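Local atomic coordinates of predicted acetamidase/formamidase (Thermoanaerobacter tengcongensis, PDB entry 3TKK), a protein that probably hydrolyses carbon-nitrogen bonds, other than peptide bonds, in linear amides and binds zinc and calcium ions. Residues I24-G29 and G64-E69; E31-T36 and A202-L207; G74-V79 and L215-P220; K80-E85 and L206-V211. All coordinates share one frame; numbering follows the deposited sequence.

Interaction 1: residues I24-G29 and G64-E69; sequences ISVKSG and GPIFVE
With CG anti to the carbonyl carbon in both Lys27 (chi1 -49°) and Glu69 (chi1 -81°), the two chains leave one face of the sheet side by side, and a bend at the last torsion of Lys27 turns its ammonium onto the carboxylate. The backbones form a parallel beta pair, strand 24-27 beside strand 62-69. Phe67 is held through both its backbone N and O: its N donates to Ile24 O at 2.8 Å and its O accepts from Val26 N at 2.9 Å. Further along, Glu69 N reaches Val26 O in a nearly straight bond of 2.7 Å.

On the Lys27 face, Ser25 OG rests 3.7 Å from Phe67 CB. On the reverse face Val26 CG2 meets Ile66 CG2 at 3.6 Å and Val68 CG2 at 3.9 Å; Tyr5 and Leu32 close over this apolar patch. Where the strands part, a water accepts from Ser28 N and donates to Glu69 O. An alanine in place of Glu69 would probably leave the Lys27 ammonium without its mate and free to turn on this solvent-facing side. In the salt bridge, Lys27 NZ meets Glu69 OE1 at 3.0 Å on the syn side, 22° out of the carboxylate plane.

Interaction 2: residues E31-T36 and A202-L207; sequences ELEVET and AGKVLL
Leu32 and Leu207 exchange two backbone hydrogen bonds, each 2.9 Å: Leu32 N to Leu207 O and Leu207 N to Leu32 O. Val34 and Val205 do the same, and Thr36 N donates to Gly203 O, making strands 31-36 and 203-207 an antiparallel pair within the large mixed sheet. Between these pairs CA-H groups also point at carbonyls, as where Glu33 CA lies 3.3 Å from Val205 O.

The buried face carries the branched side chains. Leu207 has CG set between its backbone N and carbonyl carbon (chi1 55°), which brings CD1 alongside Leu32 CD1 at 4.0 Å and CD2 against Val34 CG2 at 4.1 Å. Leu182 touches both Val34 and Leu207, while Ile66 backs Leu32. The other face is mixed: Leu206 CD1 packs on Glu33 CG at 3.8 Å, and Lys204 forms a salt bridge with Glu33 whose exact geometry is doubtful because the two side chains are modelled too close.

Farther out, Glu35 OE1 is held by Ala9 N and Ser8 OG. The side chain of Thr36 lies about 7 Å from that of Asp184, a ligand of zinc and calcium. One face is thus largely apolar, ending in Thr36; the other is mixed, any charge pairing only approximately placed.

Interaction 3: residues G74-V79 and L215-P220; sequences GDVLKV and LNLKNP
Apolar packing centres on Val76, whose CB points toward the loop. Its CG2, placed anti to the carbonyl carbon with CG1 anti to the backbone N (chi1 157°), fits between two leucines: Leu215 CD2 lies 3.8 Å from it and Leu217 CG is also at 3.8 Å. Val76 CG1 lies 4.0 Å from Leu217 CD1. The valine meets Leu215 obliquely but crosses Leu217 at about a right angle. Substituting an alanine for Val76 would probably open a gap under both leucines, since the two methyl groups that touch them would be gone.

This is the start of strand 76-86 in the large mixed sheet, packed against the connection that leads from strand 203-212 to strand 221-223. Tyr170 of the neighbouring strand touches both Val76 and Leu217, and Leu251 of helix 237-255 adjoins Leu217.

Polar contact between the segments runs through water. Gly74 O and Leu215 O, two acceptors, approach to 3.4 Å without a direct bond. One water accepts from Leu217 N at 3.1 Å and lies within hydrogen-bonding distance of Gly74 O. A second sits 2.7 Å from Gly74 O and 2.8 Å from Asn216 OD1, positioned to link the loop at Gly74 with the Asn216 side chain.

Interaction 4: residues K80-E85 and L206-V211; sequences KIKKIE and LLEVEV
Lys82 NZ meets the carboxylate of Glu208 at its edge, 3.2 Å from OE1, in a salt bridge weak as a hydrogen bond; Lys80 NZ stands over one face, 4.2 Å from Glu208 CD, beyond salt-bridge range. Lys82 reaches across obliquely on an extended chain, its CE 3.8 Å from Glu208 CB, and its ammonium also pairs with Glu31. Lys80 instead runs beside Glu208, both with CG anti to the backbone N, and folds back at its last two torsions. The shared Lys82 ammonium would probably offset the charge of the two glutamates it links.

The peptide groups of strands 80-85 and 206-211 pair antiparallel, with Lys80 N donating to Glu208 O and Glu208 N to Lys80 O. A classic beta bulge then breaks the register, Lys82 and Lys83 both facing Leu206. Leu206 O takes two donors: Lys82 N, at 2.7 Å, comes nearly along the C=O axis, and Lys83 N, at 3.2 Å, lies in the carbonyl plane on a lone pair. Leu206 N donates back to Lys83 O at 2.8 Å.

Around the bulge, Lys83 CB packs on Leu206 CB at 3.9 Å. On the buried face, Ile81 CD1 approaches Leu207 CB, with Ile134 beyond the isoleucine.

From the N terminus, strand 24-27 enters first and strand 31-36 follows; interaction 1 closes when the chain returns at 64-69. Interaction 2 opens within that loop and closes only at 202-207, so the two cross, meeting where Leu32 packs on Val26 and Ile66. Strand 76-86 comes next, opening interactions 3 and 4 in turn. Interaction 4 closes first, on 206-211, and lies within the longer loop that interaction 3 closes at 215-220; interaction 3 crosses interaction 2, whereas interaction 4 overlaps its closing segment at Leu206 and Leu207. Strand 203-212 thereby joins strands 31-36 and 76-86, while the loop after strand 24-27, through Ser28 and Gly29, ties it to the sheet of strand 62-69.

Interaction 1: residues I24-G29 and G64-E69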
loop_
_atom_site.group_PDB
_atom_site.type_symbol
_atom_site.label_atom_id
_atom_site.label_comp_id
_atom_site.label_asym_id
_atom_site.label_seq_id
_atom_site.Cartn_x
_atom_site.Cartn_y
_atom_site.Cartn_z
ATOM N N ILE A 24 -28.905 20.757 -7.263
ATOM C CA ILE A 24 -29.699 21.030 -6.039
ATOM C C ILE A 24 -28.752 21.813 -5.084
ATOM O O ILE A 24 -27.501 21.723 -5.197
ATOM C CB ILE A 24 -30.182 19.742 -5.406
ATOM C CG1 ILE A 24 -31.150 20.023 -4.264
ATOM C CG2 ILE A 24 -28.973 18.808 -4.940
ATOM C CD1 ILE A 24 -31.697 18.624 -3.603
ATOM N N SER A 25 -29.361 22.678 -4.296
ATOM C CA SER A 25 -28.727 23.390 -3.185
ATOM C C SER A 25 -29.176 22.831 -1.845
ATOM O O SER A 25 -30.377 22.654 -1.617
ATOM C CB SER A 25 -29.106 24.911 -3.193
ATOM O OG SER A 25 -28.386 25.546 -4.174
ATOM N N VAL A 26 -28.207 22.594 -0.957
ATOM C CA VAL A 26 -28.463 22.100 0.360
ATOM C C VAL A 26 -27.603 22.985 1.308
ATOM O O VAL A 26 -26.784 23.845 0.837
ATOM C CB VAL A 26 -28.052 20.606 0.492
ATOM C CG1 VAL A 26 -28.756 19.722 -0.581
ATOM C CG2 VAL A 26 -26.493 20.450 0.372
ATOM N N LYS A 27 -27.795 22.766 2.613
ATOM C CA LYS A 27 -27.029 23.506 3.626
ATOM C C LYS A 27 -26.149 22.582 4.428
ATOM O O LYS A 27 -26.346 21.315 4.473
ATOM C CB LYS A 27 -27.975 24.252 4.642
ATOM C CG LYS A 27 -29.096 25.075 3.999
ATOM C CD LYS A 27 -30.082 25.657 5.122
ATOM C CE LYS A 27 -31.338 26.280 4.520
ATOM N NZ LYS A 27 -30.813 27.447 3.826
ATOM N N SER A 28 -25.253 23.201 5.182
ATOM C CA SER A 28 -24.283 22.391 5.974
ATOM C C SER A 28 -25.099 21.612 6.977
ATOM O O SER A 28 -25.958 22.192 7.686
ATOM C CB SER A 28 -23.322 23.336 6.735
ATOM O OG SER A 28 -22.464 22.529 7.538
ATOM N N GLY A 29 -24.885 20.315 7.032
ATOM C CA GLY A 29 -25.581 19.455 7.985
ATOM C C GLY A 29 -26.662 18.623 7.320
ATOM O O GLY A 29 -27.287 17.756 7.966
ATOM N N GLY A 64 -24.907 14.687 -9.400
ATOM C CA GLY A 64 -24.579 16.017 -8.918
ATOM C C GLY A 64 -24.596 17.042 -10.072
ATOM O O GLY A 64 -25.108 16.778 -11.199
ATOM N N PRO A 65 -24.066 18.247 -9.812
ATOM C CA PRO A 65 -23.372 18.596 -8.580
ATOM C C PRO A 65 -24.306 19.151 -7.518
ATOM O O PRO A 65 -25.421 19.602 -7.797
ATOM C CB PRO A 65 -22.335 19.661 -9.041
ATOM C CG PRO A 65 -22.860 20.162 -10.389
ATOM C CD PRO A 65 -24.057 19.319 -10.808
ATOM N N ILE A 66 -23.910 18.979 -6.279
ATOM C CA ILE A 66 -24.640 19.529 -5.154
ATOM C C ILE A 66 -23.967 20.835 -4.673
ATOM O O ILE A 66 -22.773 20.855 -4.347
ATOM C CB ILE A 66 -24.534 18.495 -4.037
ATOM C CG1 ILE A 66 -25.146 17.162 -4.538
ATOM C CG2 ILE A 66 -25.140 19.039 -2.697
ATOM C CD1 ILE A 66 -24.638 15.867 -3.633
ATOM N N PHE A 67 -24.725 21.918 -4.669
ATOM C CA PHE A 67 -24.221 23.191 -4.151
ATOM C C PHE A 67 -24.499 23.178 -2.680
ATOM O O PHE A 67 -25.655 22.911 -2.267
ATOM C CB PHE A 67 -24.969 24.324 -4.855
ATOM C CG PHE A 67 -24.509 25.646 -4.524
ATOM C CD1 PHE A 67 -23.667 26.374 -5.420
ATOM C CD2 PHE A 67 -24.856 26.217 -3.314
ATOM C CE1 PHE A 67 -23.255 27.664 -5.127
ATOM C CE2 PHE A 67 -24.428 27.526 -2.965
ATOM C CZ PHE A 67 -23.662 28.288 -3.890
ATOM N N VAL A 68 -23.447 23.429 -1.880
ATOM C CA VAL A 68 -23.573 23.370 -0.464
ATOM C C VAL A 68 -23.459 24.793 0.028
ATOM O O VAL A 68 -22.423 25.375 -0.062
ATOM C CB VAL A 68 -22.451 22.482 0.184
ATOM C CG1 VAL A 68 -22.536 22.581 1.718
ATOM C CG2 VAL A 68 -22.647 20.989 -0.342
ATOM N N GLU A 69 -24.545 25.345 0.536
ATOM C CA GLU A 69 -24.538 26.732 1.033
ATOM C C GLU A 69 -23.478 26.989 2.091
ATOM O O GLU A 69 -23.451 26.258 3.034
ATOM C CB GLU A 69 -25.929 27.139 1.580
ATOM C CG GLU A 69 -26.808 27.530 0.375
ATOM C CD GLU A 69 -28.257 27.881 0.686
ATOM O OE1 GLU A 69 -28.673 28.019 1.855
ATOM O OE2 GLU A 69 -28.989 28.005 -0.309
HETATM O O HOH W 1 -24.915 26.030 5.138
#

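Interaction 2: residues E31-T36 and A202-L207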
loop_
_atom_site.group_PDB
_atom_site.type_symbol
_atom_site.label_atom_id
_atom_site.label_comp_id
_atom_site.label_asym_id
_atom_site.label_seq_id
_atom_site.Cartn_x
_atom_site.Cartn_y
_atom_site.Cartn_z
ATOM N N GLU A 31 -28.598 15.967 4.742
ATOM C CA GLU A 31 -28.271 14.660 4.260
ATOM C C GLU A 31 -28.792 14.525 2.822
ATOM O O GLU A 31 -29.787 15.116 2.520
ATOM C CB GLU A 31 -29.024 13.639 5.117
ATOM C CG GLU A 31 -28.263 13.202 6.362
ATOM C CD GLU A 31 -28.906 12.008 7.083
ATOM O OE1 GLU A 31 -30.125 11.770 7.047
ATOM O OE2 GLU A 31 -28.167 11.279 7.695
ATOM N N LEU A 32 -28.172 13.687 2.006
ATOM C CA LEU A 32 -28.712 13.268 0.728
ATOM C C LEU A 32 -28.593 11.764 0.501
ATOM O O LEU A 32 -27.520 11.254 0.740
ATOM C CB LEU A 32 -27.888 13.911 -0.415
ATOM C CG LEU A 32 -28.087 15.412 -0.502
ATOM C CD1 LEU A 32 -26.831 16.220 0.032
ATOM C CD2 LEU A 32 -28.347 15.781 -1.981
ATOM N N GLU A 33 -29.592 11.138 -0.129
ATOM C CA GLU A 33 -29.443 9.810 -0.741
ATOM C C GLU A 33 -29.257 10.027 -2.191
ATOM O O GLU A 33 -30.169 10.624 -2.891
ATOM C CB GLU A 33 -30.714 8.921 -0.598
ATOM C CG GLU A 33 -31.216 8.847 0.790
ATOM C CD GLU A 33 -32.300 7.695 1.005
ATOM O OE1 GLU A 33 -32.257 6.669 0.246
ATOM O OE2 GLU A 33 -33.158 7.794 1.949
ATOM N N VAL A 34 -28.078 9.635 -2.639
ATOM C CA VAL A 34 -27.619 9.977 -3.938
ATOM C C VAL A 34 -27.606 8.697 -4.810
ATOM O O VAL A 34 -26.869 7.765 -4.507
ATOM C CB VAL A 34 -26.252 10.567 -3.866
ATOM C CG1 VAL A 34 -25.707 11.003 -5.304
ATOM C CG2 VAL A 34 -26.199 11.899 -2.989
ATOM N N GLU A 35 -28.424 8.642 -5.888
ATOM C CA GLU A 35 -28.399 7.500 -6.834
ATOM C C GLU A 35 -27.337 7.688 -7.915
ATOM O O GLU A 35 -27.180 8.802 -8.451
ATOM C CB GLU A 35 -29.779 7.506 -7.536
ATOM C CG GLU A 35 -29.996 6.440 -8.584
ATOM C CD GLU A 35 -31.387 6.660 -9.281
ATOM O OE1 GLU A 35 -31.572 7.581 -10.113
ATOM O OE2 GLU A 35 -32.308 5.920 -8.942
ATOM N N THR A 36 -26.648 6.595 -8.258
ATOM C CA THR A 36 -25.608 6.664 -9.249
ATOM C C THR A 36 -25.896 5.663 -10.339
ATOM O O THR A 36 -26.591 4.696 -10.117
ATOM C CB THR A 36 -24.210 6.407 -8.594
ATOM O OG1 THR A 36 -24.271 5.102 -8.007
ATOM C CG2 THR A 36 -23.927 7.404 -7.472
ATOM N N ALA A 202 -24.283 -0.003 -10.062
ATOM C CA ALA A 202 -25.048 1.228 -9.775
ATOM C C ALA A 202 -25.398 1.047 -8.346
ATOM O O ALA A 202 -25.346 -0.078 -7.888
ATOM C CB ALA A 202 -26.401 1.239 -10.623
ATOM N N GLY A 203 -25.940 2.088 -7.718
ATOM C CA GLY A 203 -26.377 1.995 -6.382
ATOM C C GLY A 203 -26.834 3.315 -5.818
ATOM O O GLY A 203 -27.075 4.281 -6.578
ATOM N N LYS A 204 -26.745 3.412 -4.513
ATOM C CA LYS A 204 -27.325 4.558 -3.793
ATOM C C LYS A 204 -26.453 4.820 -2.521
ATOM O O LYS A 204 -26.032 3.842 -1.841
ATOM C CB LYS A 204 -28.771 4.169 -3.446
ATOM C CG LYS A 204 -29.536 5.192 -2.670
ATOM C CD LYS A 204 -31.150 4.977 -2.682
ATOM C CE LYS A 204 -31.861 6.206 -1.839
ATOM N NZ LYS A 204 -33.187 7.070 -2.258
ATOM N N VAL A 205 -26.082 6.086 -2.279
ATOM C CA VAL A 205 -25.143 6.464 -1.188
ATOM C C VAL A 205 -25.941 7.415 -0.277
ATOM O O VAL A 205 -26.453 8.487 -0.777
ATOM C CB VAL A 205 -23.917 7.247 -1.721
ATOM C CG1 VAL A 205 -23.044 7.853 -0.528
ATOM C CG2 VAL A 205 -23.074 6.355 -2.648
ATOM N N LEU A 206 -26.146 7.022 1.009
ATOM C CA LEU A 206 -26.553 7.992 2.045
ATOM C C LEU A 206 -25.385 8.776 2.601
ATOM O O LEU A 206 -24.477 8.181 3.267
ATOM C CB LEU A 206 -27.377 7.327 3.188
ATOM C CG LEU A 206 -27.911 8.259 4.299
ATOM C CD1 LEU A 206 -28.917 9.283 3.797
ATOM C CD2 LEU A 206 -28.703 7.442 5.501
ATOM N N LEU A 207 -25.329 10.093 2.322
ATOM C CA LEU A 207 -24.223 10.904 2.842
ATOM C C LEU A 207 -24.723 12.179 3.537
ATOM O O LEU A 207 -25.905 12.621 3.414
ATOM C CB LEU A 207 -23.240 11.289 1.805
ATOM C CG LEU A 207 -23.799 12.006 0.577
ATOM C CD1 LEU A 207 -24.063 13.423 0.952
ATOM C CD2 LEU A 207 -22.832 11.848 -0.671
HETATM O O HOH W 2 -31.574 8.901 -4.430
#

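Interaction 3: residues G74-V79 and L215-P220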
loop_
_atom_site.group_PDB
_atom_site.type_symbol
_atom_site.label_atom_id
_atom_site.label_comp_id
_atom_site.label_asym_id
_atom_site.label_seq_id
_atom_site.Cartn_x
_atom_site.Cartn_y
_atom_site.Cartn_z
ATOM N N GLY A 74 -11.482 27.869 -0.178
ATOM C CA GLY A 74 -10.514 27.916 0.950
ATOM C C GLY A 74 -11.075 27.145 2.145
ATOM O O GLY A 74 -10.282 26.785 3.037
ATOM N N ASP A 75 -12.409 26.914 2.202
ATOM C CA ASP A 75 -12.961 26.070 3.277
ATOM C C ASP A 75 -12.729 24.614 2.998
ATOM O O ASP A 75 -12.048 24.224 2.049
ATOM C CB ASP A 75 -14.513 26.229 3.312
ATOM C CG ASP A 75 -14.952 27.631 3.677
ATOM O OD1 ASP A 75 -14.108 28.394 4.201
ATOM O OD2 ASP A 75 -16.127 27.963 3.437
ATOM N N VAL A 76 -13.349 23.727 3.782
ATOM C CA VAL A 76 -13.098 22.376 3.476
ATOM C C VAL A 76 -14.499 21.784 3.495
ATOM O O VAL A 76 -15.312 22.190 4.354
ATOM C CB VAL A 76 -12.164 21.686 4.540
ATOM C CG1 VAL A 76 -12.347 20.169 4.534
ATOM C CG2 VAL A 76 -10.686 22.065 4.271
ATOM N N LEU A 77 -14.817 20.874 2.565
ATOM C CA LEU A 77 -16.135 20.181 2.717
ATOM C C LEU A 77 -15.949 18.818 3.261
ATOM O O LEU A 77 -15.216 18.011 2.661
ATOM C CB LEU A 77 -16.808 20.033 1.391
ATOM C CG LEU A 77 -18.174 19.373 1.232
ATOM C CD1 LEU A 77 -19.189 20.452 1.688
ATOM C CD2 LEU A 77 -18.432 19.006 -0.266
ATOM N N LYS A 78 -16.668 18.521 4.347
ATOM C CA LYS A 78 -16.671 17.186 4.942
ATOM C C LYS A 78 -17.941 16.410 4.535
ATOM O O LYS A 78 -19.040 16.968 4.588
ATOM C CB LYS A 78 -16.560 17.322 6.455
ATOM C CG LYS A 78 -16.933 16.029 7.253
ATOM C CD LYS A 78 -16.835 16.332 8.807
ATOM C CE LYS A 78 -17.846 15.441 9.531
ATOM N NZ LYS A 78 -17.622 15.606 11.024
ATOM N N VAL A 79 -17.718 15.167 4.049
ATOM C CA VAL A 79 -18.753 14.353 3.475
ATOM C C VAL A 79 -18.716 13.037 4.262
ATOM O O VAL A 79 -17.773 12.240 4.221
ATOM C CB VAL A 79 -18.558 14.096 1.962
ATOM C CG1 VAL A 79 -19.748 13.188 1.413
ATOM C CG2 VAL A 79 -18.255 15.391 1.150
ATOM N N LEU A 215 -9.728 25.446 8.167
ATOM C CA LEU A 215 -8.833 24.312 7.930
ATOM C C LEU A 215 -8.321 24.494 6.506
ATOM O O LEU A 215 -9.095 24.811 5.602
ATOM C CB LEU A 215 -9.604 23.000 8.106
ATOM C CG LEU A 215 -8.864 21.741 7.667
ATOM C CD1 LEU A 215 -7.649 21.461 8.593
ATOM C CD2 LEU A 215 -9.789 20.570 7.630
ATOM N N ASN A 216 -7.014 24.413 6.306
ATOM C CA ASN A 216 -6.435 24.502 4.974
ATOM C C ASN A 216 -6.068 23.077 4.470
ATOM O O ASN A 216 -5.247 22.431 5.062
ATOM C CB ASN A 216 -5.137 25.333 5.044
ATOM C CG ASN A 216 -5.384 26.709 5.583
ATOM O OD1 ASN A 216 -6.500 27.244 5.427
ATOM N ND2 ASN A 216 -4.348 27.336 6.196
ATOM N N LEU A 217 -6.679 22.556 3.422
ATOM C CA LEU A 217 -6.153 21.297 2.840
ATOM C C LEU A 217 -5.651 21.600 1.410
ATOM O O LEU A 217 -6.192 22.517 0.729
ATOM C CB LEU A 217 -7.230 20.205 2.773
ATOM C CG LEU A 217 -7.735 19.693 4.132
ATOM C CD1 LEU A 217 -8.729 18.571 4.047
ATOM C CD2 LEU A 217 -6.486 19.191 4.861
ATOM N N LYS A 218 -4.709 20.793 0.917
ATOM C CA LYS A 218 -4.295 20.971 -0.471
ATOM C C LYS A 218 -4.834 19.843 -1.354
ATOM O O LYS A 218 -4.746 19.916 -2.578
ATOM C CB LYS A 218 -2.756 20.970 -0.602
ATOM C CG LYS A 218 -2.145 22.166 0.035
ATOM C CD LYS A 218 -2.574 23.348 -0.701
ATOM C CE LYS A 218 -1.886 24.629 -0.224
ATOM N NZ LYS A 218 -0.429 24.431 -0.033
ATOM N N ASN A 219 -5.314 18.788 -0.726
ATOM C CA ASN A 219 -5.723 17.530 -1.378
ATOM C C ASN A 219 -6.663 16.826 -0.438
ATOM O O ASN A 219 -6.727 17.243 0.680
ATOM C CB ASN A 219 -4.529 16.633 -1.579
ATOM C CG ASN A 219 -3.767 16.984 -2.782
ATOM O OD1 ASN A 219 -4.277 16.877 -3.840
ATOM N ND2 ASN A 219 -2.536 17.329 -2.646
ATOM N N PRO A 220 -7.326 15.724 -0.863
ATOM C CA PRO A 220 -8.383 15.227 -0.012
ATOM C C PRO A 220 -7.774 14.419 1.053
ATOM O O PRO A 220 -6.583 13.985 0.963
ATOM C CB PRO A 220 -9.166 14.258 -0.930
ATOM C CG PRO A 220 -8.889 14.900 -2.288
ATOM C CD PRO A 220 -7.435 15.163 -2.216
HETATM O O HOH W 3 -8.817 24.200 1.919
HETATM O O HOH W 4 -7.632 27.200 2.820
#

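Interaction 4: residues K80-E85 and L206-V211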
loop_
_atom_site.group_PDB
_atom_site.type_symbol
_atom_site.label_atom_id
_atom_site.label_comp_id
_atom_site.label_asym_id
_atom_site.label_seq_id
_atom_site.Cartn_x
_atom_site.Cartn_y
_atom_site.Cartn_z
ATOM N N LYS A 80 -19.725 12.819 5.052
ATOM C CA LYS A 80 -19.808 11.599 5.840
ATOM C C LYS A 80 -20.561 10.571 4.989
ATOM O O LYS A 80 -21.788 10.776 4.694
ATOM C CB LYS A 80 -20.564 11.922 7.149
ATOM C CG LYS A 80 -20.648 10.717 8.076
ATOM C CD LYS A 80 -21.386 11.058 9.444
ATOM C CE LYS A 80 -20.668 12.098 10.308
ATOM N NZ LYS A 80 -20.713 13.425 9.608
ATOM N N ILE A 81 -19.889 9.433 4.659
ATOM C CA ILE A 81 -20.510 8.306 3.942
ATOM C C ILE A 81 -21.215 7.376 4.995
ATOM O O ILE A 81 -20.541 6.636 5.735
ATOM C CB ILE A 81 -19.473 7.509 3.195
ATOM C CG1 ILE A 81 -18.596 8.463 2.298
ATOM C CG2 ILE A 81 -20.234 6.447 2.298
ATOM C CD1 ILE A 81 -19.495 9.335 1.451
ATOM N N LYS A 82 -22.532 7.404 5.018
ATOM C CA LYS A 82 -23.285 6.632 6.022
ATOM C C LYS A 82 -23.683 5.294 5.490
ATOM O O LYS A 82 -23.570 4.342 6.180
ATOM C CB LYS A 82 -24.468 7.474 6.452
ATOM C CG LYS A 82 -23.991 8.777 7.184
ATOM C CD LYS A 82 -25.181 9.328 7.937
ATOM C CE LYS A 82 -24.924 10.761 8.403
ATOM N NZ LYS A 82 -26.105 11.173 9.278
ATOM N N LYS A 83 -24.194 5.202 4.288
ATOM C CA LYS A 83 -24.567 3.915 3.735
ATOM C C LYS A 83 -24.285 3.822 2.286
ATOM O O LYS A 83 -24.496 4.791 1.569
ATOM C CB LYS A 83 -26.056 3.718 3.819
ATOM C CG LYS A 83 -26.454 2.872 4.934
ATOM C CD LYS A 83 -27.824 2.386 4.575
ATOM C CE LYS A 83 -28.807 3.598 4.456
ATOM N NZ LYS A 83 -29.744 3.553 5.686
ATOM N N ILE A 84 -23.924 2.646 1.816
ATOM C CA ILE A 84 -23.803 2.484 0.357
ATOM C C ILE A 84 -24.646 1.247 -0.025
ATOM O O ILE A 84 -24.370 0.149 0.487
ATOM C CB ILE A 84 -22.345 2.233 -0.028
ATOM C CG1 ILE A 84 -21.478 3.427 0.320
ATOM C CG2 ILE A 84 -22.073 1.973 -1.518
ATOM C CD1 ILE A 84 -19.997 3.156 -0.120
ATOM N N GLU A 85 -25.639 1.372 -0.902
ATOM C CA GLU A 85 -26.267 0.163 -1.404
ATOM C C GLU A 85 -25.938 -0.093 -2.831
ATOM O O GLU A 85 -25.749 0.886 -3.613
ATOM C CB GLU A 85 -27.794 0.227 -1.126
ATOM C CG GLU A 85 -28.025 0.369 0.388
ATOM C CD GLU A 85 -29.404 1.018 0.767
ATOM O OE1 GLU A 85 -29.496 1.713 1.837
ATOM O OE2 GLU A 85 -30.388 0.815 0.000
ATOM N N LEU A 206 -26.146 7.022 1.009
ATOM C CA LEU A 206 -26.553 7.992 2.045
ATOM C C LEU A 206 -25.385 8.776 2.601
ATOM O O LEU A 206 -24.477 8.181 3.267
ATOM C CB LEU A 206 -27.377 7.327 3.188
ATOM C CG LEU A 206 -27.911 8.259 4.299
ATOM C CD1 LEU A 206 -28.917 9.283 3.797
ATOM C CD2 LEU A 206 -28.703 7.442 5.501
ATOM N N LEU A 207 -25.329 10.093 2.322
ATOM C CA LEU A 207 -24.223 10.904 2.842
ATOM C C LEU A 207 -24.723 12.179 3.537
ATOM O O LEU A 207 -25.905 12.621 3.414
ATOM C CB LEU A 207 -23.240 11.289 1.805
ATOM C CG LEU A 207 -23.799 12.006 0.577
ATOM C CD1 LEU A 207 -24.063 13.423 0.952
ATOM C CD2 LEU A 207 -22.832 11.848 -0.671
ATOM N N GLU A 208 -23.806 12.803 4.246
ATOM C CA GLU A 208 -24.149 14.060 4.899
ATOM C C GLU A 208 -23.035 15.027 4.560
ATOM O O GLU A 208 -21.909 14.582 4.365
ATOM C CB GLU A 208 -24.253 13.870 6.410
ATOM C CG GLU A 208 -24.255 15.211 7.079
ATOM C CD GLU A 208 -24.375 15.156 8.605
ATOM O OE1 GLU A 208 -24.901 14.125 9.103
ATOM O OE2 GLU A 208 -23.939 16.138 9.283
ATOM N N VAL A 209 -23.326 16.313 4.412
ATOM C CA VAL A 209 -22.312 17.271 4.090
ATOM C C VAL A 209 -22.144 18.259 5.239
ATOM O O VAL A 209 -23.124 18.652 5.833
ATOM C CB VAL A 209 -22.587 18.059 2.797
ATOM C CG1 VAL A 209 -22.392 17.213 1.527
ATOM C CG2 VAL A 209 -24.070 18.694 2.820
ATOM N N GLU A 210 -20.898 18.706 5.491
ATOM C CA GLU A 210 -20.625 19.841 6.427
ATOM C C GLU A 210 -19.541 20.767 5.884
ATOM O O GLU A 210 -18.521 20.299 5.449
ATOM C CB GLU A 210 -20.091 19.341 7.728
ATOM C CG GLU A 210 -21.157 18.691 8.549
ATOM C CD GLU A 210 -20.671 18.393 9.957
ATOM O OE1 GLU A 210 -19.575 18.911 10.419
ATOM O OE2 GLU A 210 -21.416 17.651 10.603
ATOM N N VAL A 211 -19.751 22.057 6.013
ATOM C CA VAL A 211 -18.724 23.017 5.646
ATOM C C VAL A 211 -17.807 23.203 6.889
ATOM O O VAL A 211 -18.294 23.449 7.990
ATOM C CB VAL A 211 -19.403 24.313 5.210
ATOM C CG1 VAL A 211 -18.367 25.370 4.920
ATOM C CG2 VAL A 211 -20.245 23.994 3.992
#